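Local coordinates for protein ribokinase, putative (Burkholderia thailandensis, PDB 3B1N) that binds nucleosides such as inosine and mizoribine together with adenine nucleotides, and probably acts as an ATP-dependent nucleoside kinase of the ribokinase family, at residues L79-M82 and D83-L87. Sequence-based numbering, arbitrary orientation.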
loop_
_atom_site.group_PDB
_atom_site.type_symbol
_atom_site.label_atom_id
_atom_site.label_comp_id
_atom_site.label_asym_id
_atom_site.label_seq_id
_atom_site.Cartn_x
_atom_site.Cartn_y
_atom_site.Cartn_z
ATOM N N LEU B 79 -17.613 14.102 12.876
ATOM C CA LEU B 79 -18.794 14.944 13.093
ATOM C C LEU B 79 -18.348 16.227 13.756
ATOM O O LEU B 79 -18.817 17.325 13.320
ATOM C CB LEU B 79 -19.850 14.256 13.949
ATOM C CG LEU B 79 -20.341 12.943 13.323
ATOM C CD1 LEU B 79 -21.316 12.319 14.283
ATOM C CD2 LEU B 79 -20.998 13.143 11.934
ATOM N N ASP B 80 -17.455 16.115 14.753
ATOM C CA ASP B 80 -17.036 17.343 15.500
ATOM C C ASP B 80 -16.239 18.259 14.587
ATOM O O ASP B 80 -16.377 19.477 14.653
ATOM C CB ASP B 80 -16.223 16.908 16.714
ATOM C CG ASP B 80 -17.078 16.241 17.773
ATOM O OD1 ASP B 80 -18.321 16.226 17.664
ATOM O OD2 ASP B 80 -16.449 15.774 18.735
ATOM N N ARG B 81 -15.442 17.683 13.704
ATOM C CA ARG B 81 -14.673 18.481 12.761
ATOM C C ARG B 81 -15.602 19.227 11.792
ATOM O O ARG B 81 -15.377 20.400 11.482
ATOM C CB ARG B 81 -13.743 17.568 11.984
ATOM C CG ARG B 81 -13.077 18.238 10.793
ATOM C CD ARG B 81 -12.212 17.227 10.089
ATOM N NE ARG B 81 -11.521 17.802 8.911
ATOM C CZ ARG B 81 -10.444 18.561 9.018
ATOM N NH1 ARG B 81 -9.994 18.850 10.225
ATOM N NH2 ARG B 81 -9.828 19.045 7.942
ATOM N N MET B 82 -16.669 18.572 11.333
ATOM C CA MET B 82 -17.583 19.206 10.410
ATOM C C MET B 82 -18.206 20.394 11.107
ATOM O O MET B 82 -18.296 21.478 10.507
ATOM C CB MET B 82 -18.648 18.211 9.993
ATOM C CG MET B 82 -18.068 17.233 9.014
ATOM S SD MET B 82 -19.301 16.020 8.530
ATOM C CE MET B 82 -20.464 17.043 7.665
ATOM N N ASP B 83 -18.578 20.226 12.372
ATOM C CA ASP B 83 -19.167 21.321 13.147
ATOM C C ASP B 83 -18.185 22.493 13.270
ATOM O O ASP B 83 -18.613 23.647 13.063
ATOM C CB ASP B 83 -19.564 20.874 14.551
ATOM C CG ASP B 83 -20.763 19.957 14.580
ATOM O OD1 ASP B 83 -21.005 19.394 15.674
ATOM O OD2 ASP B 83 -21.493 19.802 13.562
ATOM N N ALA B 84 -16.920 22.204 13.578
ATOM C CA ALA B 84 -15.872 23.233 13.738
ATOM C C ALA B 84 -15.664 24.000 12.444
ATOM O O ALA B 84 -15.394 25.217 12.457
ATOM C CB ALA B 84 -14.566 22.581 14.176
ATOM N N LEU B 85 -15.779 23.321 11.326
ATOM C CA LEU B 85 -15.500 23.964 10.010
ATOM C C LEU B 85 -16.679 24.665 9.390
ATOM O O LEU B 85 -16.496 25.412 8.406
ATOM C CB LEU B 85 -14.973 22.919 9.004
ATOM C CG LEU B 85 -13.593 22.349 9.321
ATOM C CD1 LEU B 85 -13.290 21.135 8.447
ATOM C CD2 LEU B 85 -12.491 23.422 9.167
ATOM N N GLY B 86 -17.875 24.430 9.935
ATOM C CA GLY B 86 -19.135 24.919 9.359
ATOM C C GLY B 86 -19.665 24.092 8.194
ATOM O O GLY B 86 -20.452 24.587 7.373
ATOM N N LEU B 87 -19.292 22.808 8.160
ATOM C CA LEU B 87 -19.816 21.858 7.160
ATOM C C LEU B 87 -21.098 21.206 7.689
ATOM O O LEU B 87 -21.103 20.584 8.771
ATOM C CB LEU B 87 -18.763 20.801 6.799
ATOM C CG LEU B 87 -17.515 21.257 6.030
ATOM C CD1 LEU B 87 -16.405 20.252 6.096
ATOM C CD2 LEU B 87 -17.921 21.444 4.589
HETATM O O HOH W 1 -20.680 16.799 16.347
#
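Arg81 packs against Leu85, and Met82 against Leu87, in a local contact over the last two turns and C-terminal end of helix 76-85. Three helical bonds run into this end. Asp83 N donates to Leu79 O, Ala84 N to Asp80 O and Leu85 N to Arg81 O. Met82 O then accepts from Leu87 N at 2.9 Å, a bond that reaches one residue further than the helical pattern. It also takes a weak bond from Leu85 N. Gly86 has positive phi (80°), and the chain turns there in a Schellman motif. The turn leads through Leu87 into strand 88-95. Helix 76-85 is the connection of a beta-alpha-beta unit between the parallel strands 64-71 and 88-95, the latter the outermost strand, within this chain, on its side of the large sheet of this ribokinase-like fold.

Met82 CB and Leu87 CB meet 4.1 Å apart. Both residues are buried. Met82 also touches Met66 and Val92 on the flanking strands, while Leu87 reaches Ala54 on helix 49-59. The Arg81 chain starts with CG anti to the backbone N (chi1 169°) and stays extended to NE. This carries it obliquely across Leu85, whose CD1 lies 3.7 Å from Arg81 CG. The same methyl sits over one face of the guanidinium, offset toward its rim. Arg81 NH2 is hydrogen-bonded to Gln290 OE1, which helps fix the flat group.

On the exposed side, one water donates to both Asp80 OD1 (2.8 Å) and Asp83 OD1 (2.7 Å). It bridges two carboxylates whose OD1 atoms are 4.6 Å apart, and its protons would ease their like charges. Asp80 OD1 also accepts from Gln76 NE2, and Asp83 OD2 forms a salt bridge with Arg89 NE.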